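Local coordinates for protein arabinogalactan endo-1,4-beta-galactosidase (Ignisphaera aggregans, PDB 7OSK) that probably cleaves the beta-1,4-galactan backbone of arabinogalactan as an endo-acting glycosidase, the chain described being its calcium-binding family 53 catalytic domain, at residues A[227-236]-A[254-262]; A[104-112]-A[361-369]. All blocks are in the same frame, centred on the assembly; numbering follows the deposited sequence.

Contact 1 (A[227-236]-A[254-262])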
loop_
_atom_site.group_PDB
_atom_site.type_symbol
_atom_site.label_atom_id
_atom_site.label_comp_id
_atom_site.label_asym_id
_atom_site.label_seq_id
_atom_site.Cartn_x
_atom_site.Cartn_y
_atom_site.Cartn_z
ATOM N N ILE A 227 -14.147 10.069 6.474
ATOM C CA ILE A 227 -13.065 9.393 5.772
ATOM C C ILE A 227 -11.755 10.011 6.237
ATOM O O ILE A 227 -11.633 11.236 6.300
ATOM C CB ILE A 227 -13.197 9.524 4.240
ATOM C CG1 ILE A 227 -14.499 8.877 3.765
ATOM C CG2 ILE A 227 -12.005 8.883 3.535
ATOM C CD1 ILE A 227 -14.855 9.200 2.333
ATOM N N LYS A 228 -10.780 9.170 6.564
ATOM C CA LYS A 228 -9.516 9.654 7.103
ATOM C C LYS A 228 -8.468 9.805 6.012
ATOM O O LYS A 228 -8.330 8.949 5.135
ATOM C CB LYS A 228 -9.014 8.718 8.204
ATOM C CG LYS A 228 -9.806 8.865 9.502
ATOM C CD LYS A 228 -9.903 7.571 10.300
ATOM C CE LYS A 228 -10.705 6.490 9.576
ATOM N NZ LYS A 228 -12.148 6.481 9.948
ATOM N N ILE A 229 -7.732 10.909 6.091
ATOM C CA ILE A 229 -6.754 11.271 5.080
ATOM C C ILE A 229 -5.383 10.726 5.443
ATOM O O ILE A 229 -4.946 10.840 6.588
ATOM C CB ILE A 229 -6.676 12.797 4.918
ATOM C CG1 ILE A 229 -8.076 13.382 4.705
ATOM C CG2 ILE A 229 -5.743 13.172 3.778
ATOM C CD1 ILE A 229 -8.867 12.722 3.589
ATOM N N VAL A 230 -4.713 10.136 4.458
ATOM C CA VAL A 230 -3.407 9.526 4.666
ATOM C C VAL A 230 -2.350 10.173 3.781
ATOM O O VAL A 230 -2.458 10.163 2.554
ATOM C CB VAL A 230 -3.441 8.014 4.379
ATOM C CG1 VAL A 230 -2.093 7.380 4.677
ATOM C CG2 VAL A 230 -4.541 7.341 5.188
ATOM N N ILE A 231 -1.331 10.738 4.421
ATOM C CA ILE A 231 -0.164 11.260 3.724
ATOM C C ILE A 231 0.929 10.198 3.745
ATOM O O ILE A 231 1.451 9.849 4.807
ATOM C CB ILE A 231 0.345 12.567 4.369
ATOM C CG1 ILE A 231 -0.698 13.681 4.218
ATOM C CG2 ILE A 231 1.673 12.997 3.756
ATOM C CD1 ILE A 231 -1.025 14.056 2.777
ATOM N N HIS A 232 1.269 9.692 2.563
ATOM C CA HIS A 232 2.190 8.569 2.435
ATOM C C HIS A 232 3.582 9.033 2.026
ATOM O O HIS A 232 3.740 9.776 1.057
ATOM C CB HIS A 232 1.643 7.566 1.413
ATOM C CG HIS A 232 2.450 6.313 1.297
ATOM N ND1 HIS A 232 2.306 5.432 0.242
ATOM C CD2 HIS A 232 3.404 5.778 2.095
ATOM C CE1 HIS A 232 3.134 4.422 0.396
ATOM N NE2 HIS A 232 3.816 4.606 1.515
ATOM N N LEU A 233 4.584 8.592 2.783
ATOM C CA LEU A 233 5.978 8.893 2.482
ATOM C C LEU A 233 6.803 7.614 2.438
ATOM O O LEU A 233 6.449 6.618 3.068
ATOM C CB LEU A 233 6.559 9.855 3.520
ATOM C CG LEU A 233 5.979 11.269 3.548
ATOM C CD1 LEU A 233 6.666 12.082 4.633
ATOM C CD2 LEU A 233 6.122 11.955 2.198
ATOM N N ALA A 234 7.902 7.654 1.691
ATOM C CA ALA A 234 8.787 6.503 1.546
ATOM C C ALA A 234 10.121 6.729 2.256
ATOM O O ALA A 234 10.668 7.836 2.249
ATOM C CB ALA A 234 9.018 6.203 0.076
ATOM N N GLY A 235 10.640 5.666 2.862
ATOM C CA GLY A 235 11.892 5.730 3.590
ATOM C C GLY A 235 11.669 5.948 5.072
ATOM O O GLY A 235 10.529 6.087 5.522
ATOM N N VAL A 236 12.762 5.969 5.829
ATOM C CA VAL A 236 12.700 6.218 7.263
ATOM C C VAL A 236 13.698 7.304 7.670
ATOM O O VAL A 236 14.126 7.371 8.822
ATOM C CB VAL A 236 12.958 4.923 8.075
ATOM C CG1 VAL A 236 11.717 4.040 8.085
ATOM C CG2 VAL A 236 14.153 4.167 7.513
ATOM N N SER A 254 -4.721 19.485 6.085
ATOM C CA SER A 254 -5.310 18.693 7.154
ATOM C C SER A 254 -5.346 17.219 6.770
ATOM O O SER A 254 -5.916 16.845 5.745
ATOM C CB SER A 254 -6.720 19.194 7.479
ATOM O OG SER A 254 -7.550 19.166 6.332
ATOM N N PHE A 255 -4.722 16.390 7.599
ATOM C CA PHE A 255 -4.722 14.949 7.394
ATOM C C PHE A 255 -4.641 14.253 8.742
ATOM O O PHE A 255 -4.323 14.883 9.748
ATOM C CB PHE A 255 -3.561 14.523 6.494
ATOM C CG PHE A 255 -2.210 14.842 7.060
ATOM C CD1 PHE A 255 -1.723 16.138 7.034
ATOM C CD2 PHE A 255 -1.426 13.847 7.615
ATOM C CE1 PHE A 255 -0.482 16.438 7.555
ATOM C CE2 PHE A 255 -0.181 14.140 8.137
ATOM C CZ PHE A 255 0.292 15.437 8.106
ATOM N N ASP A 256 -4.921 12.954 8.756
ATOM C CA ASP A 256 -5.036 12.206 10.003
ATOM C C ASP A 256 -3.892 11.217 10.195
ATOM O O ASP A 256 -3.427 11.011 11.317
ATOM C CB ASP A 256 -6.373 11.461 10.046
ATOM C CG ASP A 256 -7.561 12.382 9.836
ATOM O OD1 ASP A 256 -7.915 13.120 10.782
ATOM O OD2 ASP A 256 -8.144 12.362 8.731
ATOM N N VAL A 257 -3.436 10.614 9.100
ATOM C CA VAL A 257 -2.473 9.521 9.176
ATOM C C VAL A 257 -1.174 9.838 8.442
ATOM O O VAL A 257 -1.189 10.399 7.346
ATOM C CB VAL A 257 -3.059 8.220 8.591
ATOM C CG1 VAL A 257 -2.142 7.039 8.881
ATOM C CG2 VAL A 257 -4.446 7.960 9.158
ATOM N N ILE A 258 -0.058 9.476 9.068
ATOM C CA ILE A 258 1.251 9.528 8.429
ATOM C C ILE A 258 1.664 8.116 8.048
ATOM O O ILE A 258 2.029 7.316 8.910
ATOM C CB ILE A 258 2.318 10.148 9.351
ATOM C CG1 ILE A 258 1.953 11.597 9.675
ATOM C CG2 ILE A 258 3.700 10.086 8.697
ATOM C CD1 ILE A 258 2.688 12.158 10.869
ATOM N N ALA A 259 1.610 7.818 6.752
ATOM C CA ALA A 259 1.894 6.474 6.266
ATOM C C ALA A 259 3.356 6.336 5.857
ATOM O O ALA A 259 3.975 7.294 5.390
ATOM C CB ALA A 259 0.985 6.132 5.109
ATOM N N ILE A 260 3.893 5.131 6.031
ATOM C CA ILE A 260 5.303 4.857 5.779
ATOM C C ILE A 260 5.479 3.665 4.844
ATOM O O ILE A 260 4.809 2.643 4.996
ATOM C CB ILE A 260 6.055 4.568 7.098
ATOM C CG1 ILE A 260 5.985 5.777 8.032
ATOM C CG2 ILE A 260 7.514 4.215 6.830
ATOM C CD1 ILE A 260 6.227 5.434 9.488
ATOM N N SER A 261 6.379 3.807 3.874
ATOM C CA SER A 261 6.847 2.670 3.088
ATOM C C SER A 261 8.176 2.215 3.655
ATOM O O SER A 261 9.179 2.910 3.510
ATOM C CB SER A 261 7.006 3.028 1.608
ATOM O OG SER A 261 5.757 3.275 0.995
ATOM N N PHE A 262 8.182 1.057 4.309
ATOM C CA PHE A 262 9.413 0.520 4.875
ATOM C C PHE A 262 9.761 -0.854 4.314
ATOM O O PHE A 262 9.189 -1.871 4.709
ATOM C CB PHE A 262 9.328 0.434 6.396
ATOM C CG PHE A 262 10.597 -0.055 7.032
ATOM C CD1 PHE A 262 11.765 0.675 6.913
ATOM C CD2 PHE A 262 10.630 -1.251 7.727
ATOM C CE1 PHE A 262 12.939 0.230 7.484
ATOM C CE2 PHE A 262 11.805 -1.699 8.301
ATOM C CZ PHE A 262 12.960 -0.958 8.176
#
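Ile-229 and Asp-256 open the strand pairing with a two-way exchange. The amide N of Ile-229 gives a nearly straight hydrogen bond (3.0 Å, 167° at the hydrogen) to Asp-256 OD2, on the lone pair turned away from the other carboxylate oxygen. In return, Ile-229 O accepts from both Asp-256 N and Val-257 N, the latter nearly in line with the carbonyl. The regular parallel ladder then follows, from Ile-231 N to Val-257 O (2.9 Å) up to Gly-235 N to Ser-261 O (3.2 Å). His-232 adds a side-chain bond, NE2 donating to Ser-261 OG at the ring edge, although its modelled length is doubtfully short; that hydroxyl also bonds Glu-191. With CG anti to the backbone N (chi1 -175°), the His-232 ring leans toward strand 257-261, its edge to Ser-261. Beside it, Val-230 CG1 packs on Ala-259 CB. On the face that carries Ile-231 and Leu-233, Ile-231 CG1 makes a CH-pi contact over the Phe-255 ring, 3.7 Å from the centroid. Ile-229 CG2 meets Phe-255 CB (3.7 Å) nearby. With helix 238-250 linking them, strands 228-234 and 257-261, inclined by 28°, form a beta-alpha-beta unit of the TIM barrel.

Contact 2 (A[104-112]-A[361-369])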
loop_
_atom_site.group_PDB
_atom_site.type_symbol
_atom_site.label_atom_id
_atom_site.label_comp_id
_atom_site.label_asym_id
_atom_site.label_seq_id
_atom_site.Cartn_x
_atom_site.Cartn_y
_atom_site.Cartn_z
ATOM N N GLY A 104 -6.770 1.158 -26.158
ATOM C CA GLY A 104 -7.538 0.376 -25.204
ATOM C C GLY A 104 -6.747 -0.721 -24.513
ATOM O O GLY A 104 -7.268 -1.387 -23.620
ATOM N N ARG A 105 -5.493 -0.914 -24.916
ATOM C CA ARG A 105 -4.663 -1.964 -24.332
ATOM C C ARG A 105 -4.204 -1.579 -22.923
ATOM O O ARG A 105 -3.793 -0.443 -22.697
ATOM C CB ARG A 105 -3.446 -2.249 -25.215
ATOM C CG ARG A 105 -3.788 -2.672 -26.632
ATOM C CD ARG A 105 -2.699 -3.556 -27.227
ATOM N NE ARG A 105 -1.382 -2.919 -27.209
ATOM C CZ ARG A 105 -0.903 -2.144 -28.178
ATOM N NH1 ARG A 105 -1.628 -1.887 -29.258
ATOM N NH2 ARG A 105 0.310 -1.617 -28.065
ATOM N N PRO A 106 -4.265 -2.528 -21.971
ATOM C CA PRO A 106 -3.882 -2.237 -20.582
ATOM C C PRO A 106 -2.371 -2.124 -20.369
ATOM O O PRO A 106 -1.599 -2.802 -21.044
ATOM C CB PRO A 106 -4.440 -3.436 -19.812
ATOM C CG PRO A 106 -4.429 -4.543 -20.795
ATOM C CD PRO A 106 -4.735 -3.917 -22.127
ATOM N N TYR A 107 -1.965 -1.278 -19.425
ATOM C CA TYR A 107 -0.554 -1.095 -19.099
ATOM C C TYR A 107 0.014 -2.303 -18.358
ATOM O O TYR A 107 1.159 -2.701 -18.584
ATOM C CB TYR A 107 -0.358 0.168 -18.249
ATOM C CG TYR A 107 -0.533 1.484 -18.987
ATOM C CD1 TYR A 107 -0.579 1.535 -20.375
ATOM C CD2 TYR A 107 -0.637 2.681 -18.287
ATOM C CE1 TYR A 107 -0.732 2.736 -21.044
ATOM C CE2 TYR A 107 -0.791 3.886 -18.948
ATOM C CZ TYR A 107 -0.837 3.909 -20.326
ATOM O OH TYR A 107 -0.988 5.107 -20.986
ATOM N N GLY A 108 -0.793 -2.879 -17.469
ATOM C CA GLY A 108 -0.372 -4.006 -16.654
ATOM C C GLY A 108 -0.219 -3.620 -15.195
ATOM O O GLY A 108 -0.794 -2.631 -14.740
ATOM N N GLY A 109 0.562 -4.403 -14.460
ATOM C CA GLY A 109 0.796 -4.143 -13.054
ATOM C C GLY A 109 -0.482 -4.221 -12.244
ATOM O O GLY A 109 -0.645 -3.507 -11.255
ATOM N N GLY A 110 -1.389 -5.093 -12.672
ATOM C CA GLY A 110 -2.659 -5.286 -11.993
ATOM C C GLY A 110 -3.817 -4.593 -12.690
ATOM O O GLY A 110 -4.971 -4.955 -12.475
ATOM N N ASN A 111 -3.508 -3.605 -13.527
ATOM C CA ASN A 111 -4.532 -2.838 -14.233
ATOM C C ASN A 111 -5.588 -2.314 -13.267
ATOM O O ASN A 111 -6.773 -2.635 -13.382
ATOM C CB ASN A 111 -5.175 -3.699 -15.315
ATOM C CG ASN A 111 -4.174 -4.154 -16.352
ATOM O OD1 ASN A 111 -3.276 -3.403 -16.723
ATOM N ND2 ASN A 111 -4.313 -5.392 -16.816
ATOM N N CYS A 112 -5.138 -1.495 -12.323
ATOM C CA CYS A 112 -5.943 -1.124 -11.169
ATOM C C CYS A 112 -6.811 0.112 -11.400
ATOM O O CYS A 112 -6.673 1.112 -10.698
ATOM C CB CYS A 112 -5.024 -0.889 -9.970
ATOM S SG CYS A 112 -3.923 -2.278 -9.632
ATOM N N GLY A 361 0.241 -13.307 -17.628
ATOM C CA GLY A 361 -0.579 -12.136 -17.879
ATOM C C GLY A 361 -0.661 -11.186 -16.699
ATOM O O GLY A 361 -1.085 -10.040 -16.852
ATOM N N ALA A 362 -0.250 -11.662 -15.526
ATOM C CA ALA A 362 -0.316 -10.869 -14.301
ATOM C C ALA A 362 1.067 -10.383 -13.880
ATOM O O ALA A 362 1.415 -10.418 -12.700
ATOM C CB ALA A 362 -0.949 -11.681 -13.182
ATOM N N GLY A 363 1.857 -9.935 -14.849
ATOM C CA GLY A 363 3.173 -9.396 -14.564
ATOM C C GLY A 363 3.091 -7.961 -14.082
ATOM O O GLY A 363 2.001 -7.418 -13.899
ATOM N N TRP A 364 4.251 -7.346 -13.874
ATOM C CA TRP A 364 4.321 -5.959 -13.424
ATOM C C TRP A 364 4.019 -5.002 -14.571
ATOM O O TRP A 364 3.806 -3.806 -14.364
ATOM C CB TRP A 364 5.704 -5.654 -12.854
ATOM C CG TRP A 364 6.709 -5.327 -13.914
ATOM C CD1 TRP A 364 7.370 -6.207 -14.721
ATOM C CD2 TRP A 364 7.165 -4.023 -14.288
ATOM N NE1 TRP A 364 8.209 -5.531 -15.575
ATOM C CE2 TRP A 364 8.101 -4.188 -15.327
ATOM C CE3 TRP A 364 6.873 -2.731 -13.843
ATOM C CZ2 TRP A 364 8.746 -3.112 -15.925
ATOM C CZ3 TRP A 364 7.516 -1.665 -14.440
ATOM C CH2 TRP A 364 8.439 -1.864 -15.468
ATOM N N LYS A 365 4.008 -5.544 -15.782
ATOM C CA LYS A 365 3.845 -4.754 -16.991
ATOM C C LYS A 365 3.270 -5.653 -18.073
ATOM O O LYS A 365 3.498 -6.863 -18.059
ATOM C CB LYS A 365 5.190 -4.163 -17.427
ATOM C CG LYS A 365 5.126 -3.204 -18.601
ATOM C CD LYS A 365 6.508 -2.653 -18.922
ATOM C CE LYS A 365 6.463 -1.654 -20.066
ATOM N NZ LYS A 365 7.793 -1.045 -20.335
ATOM N N THR A 366 2.515 -5.074 -18.998
ATOM C CA THR A 366 1.998 -5.834 -20.125
ATOM C C THR A 366 3.158 -6.430 -20.916
ATOM O O THR A 366 4.037 -5.708 -21.392
ATOM C CB THR A 366 1.132 -4.957 -21.048
ATOM O OG1 THR A 366 -0.051 -4.553 -20.348
ATOM C CG2 THR A 366 0.733 -5.718 -22.309
ATOM N N GLY A 367 3.160 -7.753 -21.040
ATOM C CA GLY A 367 4.189 -8.454 -21.788
ATOM C C GLY A 367 5.316 -8.985 -20.922
ATOM O O GLY A 367 5.969 -9.963 -21.286
ATOM N N GLU A 368 5.545 -8.345 -19.778
ATOM C CA GLU A 368 6.603 -8.768 -18.863
ATOM C C GLU A 368 6.015 -9.543 -17.689
ATOM O O GLU A 368 4.796 -9.673 -17.572
ATOM C CB GLU A 368 7.403 -7.562 -18.369
ATOM C CG GLU A 368 8.054 -6.777 -19.499
ATOM C CD GLU A 368 9.069 -5.758 -19.020
ATOM O OE1 GLU A 368 9.639 -5.941 -17.922
ATOM O OE2 GLU A 368 9.306 -4.773 -19.751
ATOM N N GLY A 369 6.889 -10.052 -16.826
ATOM C CA GLY A 369 6.486 -10.966 -15.772
ATOM C C GLY A 369 6.481 -10.379 -14.374
ATOM O O GLY A 369 6.409 -9.164 -14.196
HETATM O O HOH W 1 -0.607 -7.329 -14.052
#
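Pro-106 and Thr-366 begin the meeting of two irregular loops, which follow the second and eighth strands of the TIM barrel, each containing a tight turn, type I' at Gly-108 to Asn-111 and type II at Lys-365 to Glu-368. Pro-106 O accepts the hydroxyl of Thr-366; the modelled separation is doubtfully short. OG1 stands anti to the carbonyl carbon of Thr-366 (chi1 -66°), beside its own backbone N, so that hydroxyl and amide reach successive carbonyls. Thr-366 N donates to Tyr-107 O at 2.8 Å, tilted 27° from the plane of that carbonyl. The Tyr-107 side chain leaves the backbone away from 361-369, and its ring meets that of Trp-140 edge to face. The CA of Gly-108 comes to 4.3 Å from that of Lys-365, two backbones meeting with no side chain of Gly-108 between them; within the turn Gly-108 N makes a weak bond to Asn-111 OD1. Gly-109 N reaches Gly-363 O weakly, at 3.4 Å. Next to Gly-363, Trp-364 borders the calcium-site residue His-305. Trp-364 NE1 donates to Glu-368 OE1 (2.8 Å), approaching from above the carboxylate plane. The turn's last link to Gly-363 is a single water, which accepts from Gly-110 N at 2.7 Å and donates to Gly-363 O at 2.6 Å.

Contacts 1 and 2 lie on opposite sides of the chain's centre, about 27 Å apart between their centres and about 14 Å at the nearest atoms. Contact 1 belongs to the wall of the barrel, between its fifth and sixth strands; its beta-alpha-beta unit falls within the sequence separating 104-112 from 361-369. In TIM barrels the active site lies at the C-terminal ends of the strands, the direction in which 228-234 and 257-261 both run; the loops of contact 2 follow strands 90-95 and 346-352 and so belong to that same side. Calcium lies near contact 2: the ion, bound by residues including His-305 and Asn-370, is about 9 Å from the alpha carbon of Gly-363.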